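Local coordinates for AAA family ATPase (Sulfolobus acidocaldarius, PDB 2W2U), which is an AAA-family ATPase of the archaeal ESCRT cell-division machinery, whose MIT domain, the part described here, interacts with ESCRT-III, at residues T40-A45 / N70-R75. Sequence-based numbering, arbitrary orientation.
Sequences TNYKKA and NEYKRR
Tyr-42 reaches from helix 35-55 to helix 62-81 and lies against Tyr-72 and Arg-75, two residues less than one turn apart. With chi1 at -79°, CG of Tyr-42 stands anti to the carbonyl carbon and beside the backbone N, which carries the ring across to these two side chains. Beyond CB and CG, the two long flanks of the ring meet different partners. On one flank CD1 lies 3.6 Å from CD1 of Tyr-72, and CE1 passes the same Tyr-72 atom just as closely. The two rings meet obliquely, their planes inclined by 36° and their centroids 5.3 Å apart. On the other flank CE2 touches CG of Arg-75 at 3.6 Å, while CB of Arg-75 sits over one ring face, toward its rim. CZ follows at 3.8 Å from the same CG of Arg-75. The OH at the tip also rests near that CG, and its hydrogen bond goes to OD2 of Asp-30 on helix 11-31. Arg-75, its chain bent at chi2, directs NE to this same Asp-30 oxygen in a salt bridge outside the two segments, so hydroxyl and guanidinium converge on one acceptor. These contacts tie together the three-helix bundle of the MIT domain, in which the two segments run nearly antiparallel (154°) with axes 9.4 Å apart. Replacing Tyr-42 by an alanine would probably open a gap beside the Tyr-72 ring and the Arg-75 methylenes and leave Asp-30 without its hydroxyl partner. One turn beyond Tyr-42, the methyl of Ala-45 approaches the Tyr-72 ring on its other flank, CB lying 4.2 Å from CD2. The Tyr-72 hydroxyl hydrogen-bonds to the backbone of the bound peptide, against whose apolar side chains Tyr-42 and Arg-75 also pack.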
ATOM      1  N   THR A  40      -8.703  -5.771  -3.211  1.00 12.01           N
ATOM      2  CA  THR A  40      -7.944  -5.938  -4.460  1.00 12.10           C
ATOM      3  C   THR A  40      -6.838  -4.892  -4.562  1.00 11.45           C
ATOM      4  O   THR A  40      -5.694  -5.207  -4.866  1.00 11.63           O
ATOM      5  CB  THR A  40      -8.849  -5.848  -5.723  1.00 12.04           C
ATOM      6  OG1 THR A  40      -9.981  -6.705  -5.575  1.00 13.25           O
ATOM      7  CG2 THR A  40      -8.099  -6.287  -6.964  1.00 13.14           C
ATOM      8  N   ASN A  41      -7.200  -3.644  -4.302  1.00 11.02           N
ATOM      9  CA  ASN A  41      -6.274  -2.531  -4.403  1.00 10.62           C
ATOM     10  C   ASN A  41      -5.201  -2.501  -3.301  1.00 10.21           C
ATOM     11  O   ASN A  41      -4.049  -2.166  -3.572  1.00  9.64           O
ATOM     12  CB  ASN A  41      -7.057  -1.221  -4.506  1.00 10.31           C
ATOM     13  CG  ASN A  41      -7.606  -0.990  -5.907  1.00 11.47           C
ATOM     14  OD1 ASN A  41      -6.847  -0.705  -6.832  1.00 11.95           O
ATOM     15  ND2 ASN A  41      -8.925  -1.124  -6.072  1.00 10.58           N
ATOM     16  N   TYR A  42      -5.582  -2.870  -2.075  1.00 10.17           N
ATOM     17  CA  TYR A  42      -4.628  -3.037  -0.970  1.00 10.04           C
ATOM     18  C   TYR A  42      -3.581  -4.105  -1.325  1.00 10.50           C
ATOM     19  O   TYR A  42      -2.378  -3.902  -1.114  1.00 10.23           O
ATOM     20  CB  TYR A  42      -5.343  -3.440   0.331  1.00  9.84           C
ATOM     21  CG  TYR A  42      -6.032  -2.329   1.109  1.00  9.60           C
ATOM     22  CD1 TYR A  42      -5.349  -1.161   1.477  1.00  8.84           C
ATOM     23  CD2 TYR A  42      -7.356  -2.471   1.524  1.00 10.13           C
ATOM     24  CE1 TYR A  42      -5.988  -0.150   2.207  1.00  9.18           C
ATOM     25  CE2 TYR A  42      -8.005  -1.471   2.249  1.00 10.26           C
ATOM     26  CZ  TYR A  42      -7.313  -0.319   2.590  1.00  9.95           C
ATOM     27  OH  TYR A  42      -7.956   0.655   3.304  1.00 10.59           O
ATOM     28  N   LYS A  43      -4.042  -5.237  -1.866  1.00 10.57           N
ATOM     29  CA  LYS A  43      -3.146  -6.335  -2.244  1.00 10.95           C
ATOM     30  C   LYS A  43      -2.157  -5.896  -3.317  1.00 10.70           C
ATOM     31  O   LYS A  43      -0.996  -6.306  -3.307  1.00  9.97           O
ATOM     32  CB  LYS A  43      -3.929  -7.550  -2.747  1.00 10.80           C
ATOM     33  CG  LYS A  43      -4.664  -8.331  -1.680  1.00 12.94           C
ATOM     34  CD  LYS A  43      -5.156  -9.658  -2.248  1.00 15.19           C
ATOM     35  CE  LYS A  43      -6.138 -10.341  -1.315  1.00 17.04           C
ATOM     36  NZ  LYS A  43      -5.491 -10.992  -0.158  1.00 18.23           N
ATOM     37  N   LYS A  44      -2.639  -5.067  -4.243  1.00 11.01           N
ATOM     38  CA  LYS A  44      -1.821  -4.570  -5.345  1.00 11.65           C
ATOM     39  C   LYS A  44      -0.800  -3.547  -4.862  1.00 11.46           C
ATOM     40  O   LYS A  44       0.309  -3.476  -5.391  1.00 11.69           O
ATOM     41  CB  LYS A  44      -2.694  -4.010  -6.477  1.00 11.49           C
ATOM     42  CG  LYS A  44      -3.375  -5.105  -7.300  1.00 12.02           C
ATOM     43  CD  LYS A  44      -4.301  -4.533  -8.368  1.00 12.27           C
ATOM     44  CE  LYS A  44      -5.043  -5.636  -9.138  1.00 14.08           C
ATOM     45  NZ  LYS A  44      -4.124  -6.592  -9.847  1.00 15.60           N
ATOM     46  N   ALA A  45      -1.181  -2.763  -3.858  1.00 11.31           N
ATOM     47  CA  ALA A  45      -0.252  -1.859  -3.183  1.00 11.34           C
ATOM     48  C   ALA A  45       0.814  -2.652  -2.415  1.00 11.42           C
ATOM     49  O   ALA A  45       2.001  -2.324  -2.474  1.00 10.88           O
ATOM     50  CB  ALA A  45      -1.005  -0.920  -2.254  1.00 10.97           C
ATOM     51  N   ASN A  70       2.180  -3.865   6.393  1.00 13.92           N
ATOM     52  CA  ASN A  70       1.518  -4.434   7.560  1.00 14.36           C
ATOM     53  C   ASN A  70       0.164  -3.805   7.869  1.00 14.17           C
ATOM     54  O   ASN A  70      -0.787  -4.513   8.201  1.00 14.23           O
ATOM     55  CB  ASN A  70       2.441  -4.385   8.777  1.00 14.61           C
ATOM     56  CG  ASN A  70       3.613  -5.324   8.647  1.00 15.63           C
ATOM     57  OD1 ASN A  70       3.485  -6.426   8.107  1.00 17.97           O
ATOM     58  ND2 ASN A  70       4.767  -4.901   9.145  1.00 16.45           N
ATOM     59  N   GLU A  71       0.078  -2.484   7.739  1.00 14.21           N
ATOM     60  CA  GLU A  71      -1.186  -1.777   7.907  1.00 14.34           C
ATOM     61  C   GLU A  71      -2.219  -2.259   6.896  1.00 14.25           C
ATOM     62  O   GLU A  71      -3.368  -2.519   7.253  1.00 14.41           O
ATOM     63  CB  GLU A  71      -0.988  -0.263   7.788  1.00 14.22           C
ATOM     64  CG  GLU A  71      -0.281   0.360   8.983  1.00 14.90           C
ATOM     65  CD  GLU A  71      -0.285   1.878   8.965  1.00 14.90           C
ATOM     66  OE1 GLU A  71       0.567   2.471   9.656  1.00 16.79           O
ATOM     67  OE2 GLU A  71      -1.131   2.484   8.273  1.00 16.07           O
ATOM     68  N   TYR A  72      -1.800  -2.386   5.640  1.00 14.24           N
ATOM     69  CA  TYR A  72      -2.695  -2.828   4.572  1.00 14.12           C
ATOM     70  C   TYR A  72      -3.076  -4.295   4.732  1.00 14.44           C
ATOM     71  O   TYR A  72      -4.238  -4.651   4.520  1.00 14.15           O
ATOM     72  CB  TYR A  72      -2.096  -2.552   3.186  1.00 13.83           C
ATOM     73  CG  TYR A  72      -1.846  -1.081   2.893  1.00 13.37           C
ATOM     74  CD1 TYR A  72      -2.589  -0.083   3.525  1.00 12.74           C
ATOM     75  CD2 TYR A  72      -0.884  -0.691   1.962  1.00 13.38           C
ATOM     76  CE1 TYR A  72      -2.361   1.262   3.256  1.00 12.80           C
ATOM     77  CE2 TYR A  72      -0.651   0.647   1.685  1.00 12.37           C
ATOM     78  CZ  TYR A  72      -1.397   1.618   2.333  1.00 13.25           C
ATOM     79  OH  TYR A  72      -1.169   2.949   2.064  1.00 13.42           O
ATOM     80  N   LYS A  73      -2.109  -5.131   5.123  1.00 14.64           N
ATOM     81  CA  LYS A  73      -2.382  -6.539   5.426  1.00 15.52           C
ATOM     82  C   LYS A  73      -3.424  -6.669   6.535  1.00 15.83           C
ATOM     83  O   LYS A  73      -4.315  -7.513   6.456  1.00 15.84           O
ATOM     84  CB  LYS A  73      -1.113  -7.288   5.843  1.00 15.42           C
ATOM     85  CG  LYS A  73      -0.189  -7.697   4.717  1.00 15.94           C
ATOM     86  CD  LYS A  73       0.871  -8.656   5.240  1.00 16.66           C
ATOM     87  CE  LYS A  73       1.839  -9.084   4.150  1.00 17.78           C
ATOM     88  NZ  LYS A  73       1.166  -9.813   3.044  1.00 20.02           N
ATOM     89  N   ARG A  74      -3.299  -5.833   7.563  1.00 16.34           N
ATOM     90  CA  ARG A  74      -4.235  -5.844   8.688  1.00 17.20           C
ATOM     91  C   ARG A  74      -5.626  -5.350   8.297  1.00 17.00           C
ATOM     92  O   ARG A  74      -6.623  -5.853   8.809  1.00 17.23           O
ATOM     93  CB  ARG A  74      -3.693  -5.027   9.860  1.00 17.37           C
ATOM     94  CG  ARG A  74      -2.931  -5.832  10.886  1.00 20.11           C
ATOM     95  CD  ARG A  74      -2.327  -4.903  11.928  1.00 24.54           C
ATOM     96  NE  ARG A  74      -0.943  -4.572  11.601  1.00 27.24           N
ATOM     97  CZ  ARG A  74      -0.389  -3.374  11.757  1.00 28.16           C
ATOM     98  NH1 ARG A  74      -1.097  -2.353  12.221  1.00 29.20           N
ATOM     99  NH2 ARG A  74       0.880  -3.196  11.431  1.00 28.26           N
ATOM    100  N   ARG A  75      -5.695  -4.370   7.398  1.00 16.90           N
ATOM    101  CA  ARG A  75      -6.990  -3.915   6.890  1.00 16.89           C
ATOM    102  C   ARG A  75      -7.674  -4.968   6.003  1.00 16.84           C
ATOM    103  O   ARG A  75      -8.901  -5.126   6.053  1.00 16.78           O
ATOM    104  CB  ARG A  75      -6.886  -2.560   6.180  1.00 16.74           C
ATOM    105  CG  ARG A  75      -8.246  -1.927   5.847  1.00 17.01           C
ATOM    106  CD  ARG A  75      -9.075  -1.602   7.104  1.00 17.04           C
ATOM    107  NE  ARG A  75     -10.388  -1.074   6.736  1.00 17.65           N
ATOM    108  CZ  ARG A  75     -11.378  -0.798   7.583  1.00 17.38           C
ATOM    109  NH1 ARG A  75     -11.239  -0.987   8.893  1.00 18.05           N
ATOM    110  NH2 ARG A  75     -12.521  -0.333   7.110  1.00 16.85           N
TER